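Local atomic coordinates of amidase, hydantoinase/carbamoylase family (Burkholderia ambifaria, PDB entry 5TP4), a protein that probably hydrolyses N-carbamoyl-L-amino acids to the free amino acids, as a zinc-dependent amidase of the peptidase M20 family. Residues 101-106 against 196-201; 18-23 against 111-116. One frame throughout, in Å; residues are numbered along the deposited sequence. Where two conformers were deposited one is given.

Interaction 1: 101-106 against 196-201; sequences RFDGVY and EAHIEQ. With ZN (zinc ion), chain P; EDO (1,2-ethanediol), chain V.
This is a buried, water-bridged contact at the zinc site, where the loop leading into helix 105-121 meets the end of strand 193-199. Tyr106 lies on the strand side of the helix start. Its CE2 packs on Ala197 CB at 3.7 Å, and its CD2 passes near the backbone of His198. The ring reaches the strand because CG is anti to the backbone N (chi1 166°). Phe102 CB meets Ile199 CG2 at 3.9 Å. Two waters bridge the backbones. Water 1 donates to Phe102 O and accepts from Ile199 N, and it sits over one face of the His198 imidazole. Water 3 links Ala197 O with Gly104 O, the latter weakly. Gly104, with a positive phi, is the N-cap residue of helix 105-121.

The dinuclear zinc centre of M20 enzymes lies at the ends of such central strands. Here His198 NE2 binds a zinc ion at 2.4 Å, together with His92 and waters 4 and 5. On the other side of the ring, ND1 donates a nearly straight bond (173°) to Ile199 O, in the plane of both imidazole and carbonyl. This second-shell bond helps to fix the ring rotation, with NE2 turned to the metal. Asp103 is predicted to bridge both zincs. Here Asp103 OD1 is 4.8 Å from the zinc on His198, and it receives a weak bond of 3.1 Å from Gln201 NE2, with carboxylate and amide planes 74° apart. Water 2 lies 2.8 Å from Asp103 OD2 and accepts a weak bond from Gln201 NE2.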
loop_
_atom_site.group_PDB
_atom_site.type_symbol
_atom_site.label_atom_id
_atom_site.label_comp_id
_atom_site.label_asym_id
_atom_site.label_seq_id
_atom_site.Cartn_x
_atom_site.Cartn_y
_atom_site.Cartn_z
ATOM N N ARG B 101 -8.352 23.513 -18.129
ATOM C CA ARG B 101 -8.812 24.752 -18.742
ATOM C C ARG B 101 -10.325 24.846 -18.847
ATOM O O ARG B 101 -10.828 25.876 -19.307
ATOM C CB ARG B 101 -8.166 24.895 -20.127
ATOM C CG ARG B 101 -6.648 25.057 -20.049
ATOM C CD ARG B 101 -6.005 25.296 -21.421
ATOM N NE ARG B 101 -6.540 24.376 -22.422
ATOM C CZ ARG B 101 -6.125 23.126 -22.589
ATOM N NH1 ARG B 101 -5.160 22.633 -21.822
ATOM N NH2 ARG B 101 -6.673 22.367 -23.527
ATOM N N PHE B 102 -11.067 23.800 -18.446
ATOM C CA PHE B 102 -12.523 23.842 -18.534
ATOM C C PHE B 102 -13.238 23.639 -17.208
ATOM O O PHE B 102 -14.355 24.121 -17.064
ATOM C CB PHE B 102 -13.027 22.789 -19.532
ATOM C CG PHE B 102 -12.510 23.009 -20.918
ATOM C CD1 PHE B 102 -11.266 22.532 -21.286
ATOM C CD2 PHE B 102 -13.240 23.753 -21.819
ATOM C CE1 PHE B 102 -10.775 22.766 -22.549
ATOM C CE2 PHE B 102 -12.764 23.976 -23.083
ATOM C CZ PHE B 102 -11.529 23.490 -23.451
ATOM N N ASP B 103 -12.632 22.929 -16.252
ATOM C CA ASP B 103 -13.260 22.688 -14.951
ATOM C C ASP B 103 -13.630 24.007 -14.293
ATOM O O ASP B 103 -12.753 24.843 -14.033
ATOM C CB ASP B 103 -12.295 21.950 -14.023
ATOM C CG ASP B 103 -12.226 20.477 -14.273
ATOM O OD1 ASP B 103 -13.240 19.880 -14.681
ATOM O OD2 ASP B 103 -11.148 19.901 -14.009
ATOM N N GLY B 104 -14.906 24.165 -13.953
ATOM C CA GLY B 104 -15.386 25.377 -13.277
ATOM C C GLY B 104 -15.541 26.579 -14.169
ATOM O O GLY B 104 -16.605 27.205 -14.209
ATOM N N VAL B 105 -14.489 26.925 -14.902
ATOM C CA VAL B 105 -14.514 28.135 -15.702
ATOM C C VAL B 105 -15.541 28.033 -16.816
ATOM O O VAL B 105 -16.159 29.041 -17.177
ATOM C CB VAL B 105 -13.106 28.428 -16.248
ATOM C CG1 VAL B 105 -12.606 27.235 -17.066
ATOM C CG2 VAL B 105 -13.092 29.735 -17.068
ATOM N N TYR B 106 -15.731 26.831 -17.394
ATOM C CA TYR B 106 -16.708 26.693 -18.476
ATOM C C TYR B 106 -18.082 27.211 -18.050
ATOM O O TYR B 106 -18.713 27.973 -18.783
ATOM C CB TYR B 106 -16.809 25.233 -18.927
ATOM C CG TYR B 106 -18.025 24.980 -19.802
ATOM C CD1 TYR B 106 -18.272 25.758 -20.928
ATOM C CD2 TYR B 106 -18.924 23.969 -19.489
ATOM C CE1 TYR B 106 -19.410 25.533 -21.719
ATOM C CE2 TYR B 106 -20.020 23.730 -20.273
ATOM C CZ TYR B 106 -20.268 24.520 -21.378
ATOM O OH TYR B 106 -21.383 24.251 -22.141
ATOM N N GLU B 196 -26.092 25.134 -13.521
ATOM C CA GLU B 196 -24.637 25.086 -13.636
ATOM C C GLU B 196 -24.276 24.202 -14.811
ATOM O O GLU B 196 -24.694 23.042 -14.848
ATOM C CB GLU B 196 -23.999 24.540 -12.351
ATOM C CG GLU B 196 -22.509 24.357 -12.457
ATOM C CD GLU B 196 -21.784 24.393 -11.116
ATOM O OE1 GLU B 196 -20.542 24.221 -11.105
ATOM O OE2 GLU B 196 -22.449 24.601 -10.074
ATOM N N ALA B 197 -23.511 24.747 -15.761
ATOM C CA ALA B 197 -22.946 23.925 -16.822
ATOM C C ALA B 197 -21.547 23.477 -16.424
ATOM O O ALA B 197 -20.779 24.241 -15.828
ATOM C CB ALA B 197 -22.930 24.708 -18.139
ATOM N N HIS B 198 -21.198 22.229 -16.763
ATOM C CA HIS B 198 -19.898 21.701 -16.360
ATOM C C HIS B 198 -19.494 20.576 -17.300
ATOM O O HIS B 198 -20.344 19.876 -17.853
ATOM C CB HIS B 198 -19.971 21.172 -14.912
ATOM C CG HIS B 198 -18.659 21.172 -14.192
ATOM N ND1 HIS B 198 -17.690 20.210 -14.408
ATOM C CD2 HIS B 198 -18.150 22.017 -13.262
ATOM C CE1 HIS B 198 -16.634 20.478 -13.658
ATOM N NE2 HIS B 198 -16.895 21.555 -12.941
ATOM N N ILE B 199 -18.187 20.400 -17.474
ATOM C CA ILE B 199 -17.737 19.184 -18.148
ATOM C C ILE B 199 -18.059 17.980 -17.264
ATOM O O ILE B 199 -18.112 18.073 -16.034
ATOM C CB ILE B 199 -16.237 19.238 -18.503
ATOM C CG1 ILE B 199 -15.344 19.459 -17.262
ATOM C CG2 ILE B 199 -15.974 20.304 -19.569
ATOM C CD1 ILE B 199 -13.880 19.121 -17.510
ATOM N N GLU B 200 -18.310 16.838 -17.900
ATOM C CA GLU B 200 -18.720 15.634 -17.163
ATOM C C GLU B 200 -17.715 15.205 -16.094
ATOM O O GLU B 200 -18.111 14.678 -15.045
ATOM C CB GLU B 200 -18.915 14.475 -18.134
ATOM C CG GLU B 200 -19.309 13.196 -17.406
ATOM C CD GLU B 200 -19.320 11.998 -18.311
ATOM O OE1 GLU B 200 -19.213 10.857 -17.803
ATOM O OE2 GLU B 200 -19.428 12.212 -19.534
ATOM N N GLN B 201 -16.423 15.357 -16.361
ATOM C CA GLN B 201 -15.337 14.762 -15.560
ATOM C C GLN B 201 -15.415 13.238 -15.495
ATOM O O GLN B 201 -14.899 12.612 -14.562
ATOM C CB GLN B 201 -15.276 15.344 -14.147
ATOM C CG GLN B 201 -15.300 16.883 -14.120
ATOM C CD GLN B 201 -15.254 17.403 -12.697
ATOM O OE1 GLN B 201 -16.169 17.161 -11.920
ATOM N NE2 GLN B 201 -14.178 18.111 -12.351
HETATM ZN ZN ZN P . -15.453 22.092 -11.100
HETATM C C1 EDO V . -9.728 26.570 -23.655
HETATM O O1 EDO V . -8.522 25.936 -24.101
HETATM C C2 EDO V . -10.704 26.714 -24.823
HETATM O O2 EDO V . -10.307 27.807 -25.659
HETATM O O HOH W 1 -16.688 22.664 -16.287
HETATM O O HOH W 2 -11.803 17.245 -14.506
HETATM O O HOH W 3 -18.313 24.731 -14.957
HETATM O O HOH W 4 -17.523 22.185 -9.811
HETATM O O HOH W 5 -14.623 20.588 -9.622
#

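Interaction 2: 18-23 against 111-116; sequences ARLWRS and GLEVVR. With EDO (1,2-ethanediol), chain V.
Helices 17-28 and 105-121 run roughly antiparallel here, with the axes of their short segments 10.0 Å apart and 142° between their directions. The nearest backbone pair is Leu20 and Glu113. This is helix-to-helix packing in the zinc-binding part of the M20 fold, away from the metal site, and a side-on salt bridge carries it. Arg19 crosses Glu113 at about a right angle and grips it with two nitrogens. NE donates to Glu113 OE1 at 2.9 Å, and NH2 donates to Glu113 OE2 at the same length. OE1 is met on its syn lone pair. OE2 is also met on the syn side, but 21° out of the carboxylate plane. The two flat groups are moderately tilted against each other. A bend at chi3 (59°) turns the arginine so that its NE edge faces the acid.

Both partners have further ties. Arg19 NH1 forms a salt bridge with Asp120, and Glu113 OE2 also accepts from Thr117 OG1 and Asp16 N. The carboxylate is thus fixed in rotation, and this would probably favour its charged form. Nearer the backbone, Glu113 CG packs on Leu20 CB at 4.0 Å, and Leu20 continues onto helix 398-416.

Ser23 OG turns back to its own helix and donates to Leu20 O. Water 6 donates to Arg19 O at 2.7 Å and accepts a weak, long bond from Arg116 NH1. Arg116 passes obliquely across Arg19, and its guanidinium makes a cation-pi contact with Trp57. Arg116 CB lies over one face of the Arg19 guanidinium, offset toward the rim, 3.6 Å from Arg19 NH2.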
loop_
_atom_site.group_PDB
_atom_site.type_symbol
_atom_site.label_atom_id
_atom_site.label_comp_id
_atom_site.label_asym_id
_atom_site.label_seq_id
_atom_site.Cartn_x
_atom_site.Cartn_y
_atom_site.Cartn_z
ATOM N N ALA B 18 -17.904 30.724 -31.097
ATOM C CA ALA B 18 -16.518 31.166 -31.235
ATOM C C ALA B 18 -16.154 32.204 -30.175
ATOM O O ALA B 18 -15.018 32.223 -29.670
ATOM C CB ALA B 18 -16.302 31.729 -32.641
ATOM N N ARG B 19 -17.093 33.103 -29.853
ATOM C CA ARG B 19 -16.840 34.120 -28.846
ATOM C C ARG B 19 -16.628 33.476 -27.486
ATOM O O ARG B 19 -15.714 33.851 -26.747
ATOM C CB ARG B 19 -18.004 35.126 -28.808
ATOM C CG ARG B 19 -17.792 36.303 -27.814
ATOM C CD ARG B 19 -18.884 37.348 -28.021
ATOM N NE ARG B 19 -20.224 36.769 -27.813
ATOM C CZ ARG B 19 -21.356 37.347 -28.219
ATOM N NH1 ARG B 19 -21.305 38.527 -28.846
ATOM N NH2 ARG B 19 -22.535 36.756 -27.994
ATOM N N LEU B 20 -17.432 32.465 -27.164
ATOM C CA LEU B 20 -17.262 31.755 -25.896
ATOM C C LEU B 20 -15.926 31.007 -25.868
ATOM O O LEU B 20 -15.216 31.029 -24.853
ATOM C CB LEU B 20 -18.449 30.802 -25.679
ATOM C CG LEU B 20 -18.372 29.809 -24.504
ATOM C CD1 LEU B 20 -18.047 30.471 -23.170
ATOM C CD2 LEU B 20 -19.667 29.048 -24.360
ATOM N N TRP B 21 -15.551 30.370 -26.985
ATOM C CA TRP B 21 -14.283 29.643 -27.037
ATOM C C TRP B 21 -13.107 30.587 -26.825
ATOM O O TRP B 21 -12.166 30.257 -26.097
ATOM C CB TRP B 21 -14.169 28.893 -28.372
ATOM C CG TRP B 21 -12.947 28.030 -28.493
ATOM C CD1 TRP B 21 -11.770 28.342 -29.117
ATOM C CD2 TRP B 21 -12.794 26.694 -27.985
ATOM N NE1 TRP B 21 -10.895 27.286 -29.018
ATOM C CE2 TRP B 21 -11.498 26.270 -28.319
ATOM C CE3 TRP B 21 -13.624 25.835 -27.243
ATOM C CZ2 TRP B 21 -11.018 24.998 -27.986
ATOM C CZ3 TRP B 21 -13.139 24.577 -26.898
ATOM C CH2 TRP B 21 -11.848 24.174 -27.271
ATOM N N ARG B 22 -13.169 31.782 -27.420
ATOM C CA ARG B 22 -12.128 32.785 -27.209
ATOM C C ARG B 22 -12.078 33.248 -25.758
ATOM O O ARG B 22 -10.990 33.474 -25.213
ATOM C CB ARG B 22 -12.362 33.972 -28.148
ATOM N N SER B 23 -13.237 33.393 -25.104
ATOM C CA SER B 23 -13.195 33.812 -23.702
ATOM C C SER B 23 -12.547 32.740 -22.837
ATOM O O SER B 23 -11.811 33.045 -21.891
ATOM C CB SER B 23 -14.604 34.148 -23.187
ATOM O OG SER B 23 -15.406 32.992 -23.002
ATOM N N GLY B 111 -22.248 31.376 -18.562
ATOM C CA GLY B 111 -23.170 32.404 -18.115
ATOM C C GLY B 111 -22.906 33.740 -18.780
ATOM O O GLY B 111 -23.839 34.430 -19.202
ATOM N N LEU B 112 -21.635 34.132 -18.876
ATOM C CA LEU B 112 -21.330 35.391 -19.553
ATOM C C LEU B 112 -21.791 35.347 -21.004
ATOM O O LEU B 112 -22.346 36.320 -21.523
ATOM C CB LEU B 112 -19.829 35.683 -19.468
ATOM C CG LEU B 112 -19.327 36.900 -20.262
ATOM C CD1 LEU B 112 -19.914 38.222 -19.738
ATOM C CD2 LEU B 112 -17.786 36.933 -20.180
ATOM N N GLU B 113 -21.577 34.221 -21.686
ATOM C CA GLU B 113 -21.991 34.183 -23.081
ATOM C C GLU B 113 -23.512 34.221 -23.192
ATOM O O GLU B 113 -24.049 34.819 -24.128
ATOM C CB GLU B 113 -21.391 32.956 -23.786
ATOM C CG GLU B 113 -21.928 32.684 -25.213
ATOM C CD GLU B 113 -21.719 33.860 -26.161
ATOM O OE1 GLU B 113 -20.707 34.581 -26.002
ATOM O OE2 GLU B 113 -22.576 34.053 -27.072
ATOM N N VAL B 114 -24.224 33.591 -22.250
ATOM C CA VAL B 114 -25.677 33.736 -22.208
ATOM C C VAL B 114 -26.070 35.208 -22.199
ATOM O O VAL B 114 -26.921 35.651 -22.978
ATOM C CB VAL B 114 -26.254 32.987 -20.994
ATOM C CG1 VAL B 114 -27.708 33.394 -20.743
ATOM C CG2 VAL B 114 -26.169 31.483 -21.263
ATOM N N VAL B 115 -25.442 35.991 -21.334
ATOM C CA VAL B 115 -25.780 37.406 -21.254
ATOM C C VAL B 115 -25.397 38.131 -22.542
ATOM O O VAL B 115 -26.175 38.941 -23.060
ATOM C CB VAL B 115 -25.119 38.032 -20.026
ATOM C CG1 VAL B 115 -25.226 39.593 -20.075
ATOM C CG2 VAL B 115 -25.811 37.484 -18.754
ATOM N N ARG B 116 -24.215 37.846 -23.090
ATOM C CA ARG B 116 -23.800 38.529 -24.314
ATOM C C ARG B 116 -24.757 38.218 -25.452
ATOM O O ARG B 116 -25.074 39.091 -26.272
ATOM C CB ARG B 116 -22.384 38.115 -24.711
ATOM C CG ARG B 116 -21.311 38.652 -23.774
ATOM C CD ARG B 116 -19.941 38.022 -24.114
ATOM N NE ARG B 116 -18.853 38.783 -23.501
ATOM C CZ ARG B 116 -17.570 38.470 -23.652
ATOM N NH1 ARG B 116 -17.236 37.384 -24.352
ATOM N NH2 ARG B 116 -16.625 39.242 -23.113
HETATM C C1 EDO V . -9.728 26.570 -23.655
HETATM O O1 EDO V . -8.522 25.936 -24.101
HETATM C C2 EDO V . -10.704 26.714 -24.823
HETATM O O2 EDO V . -10.307 27.807 -25.659
HETATM O O HOH W 6 -14.582 36.259 -26.319
#

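Both contacts use helix 105-121. Interaction 1 takes its N-terminal turn and the loop before it, against a strand of the central sheet. Interaction 2 takes a later part of the same helix, against helix 17-28. The centre of interaction 1 lies about 9 Å from the centre of the chain, that of interaction 2 about 22 Å, yet both are largely buried. Near the metal, waters and polar groups share the work with apolar packing. Farther out, direct ionic pairing dominates, with partly exposed arginines. The contacts touch where Phe102 CE2 packs on Trp21 CZ3 at 3.9 Å. One ethanediol, probably from the crystallisation liquor, hydrogen-bonds to Arg101 NE and Trp21 O.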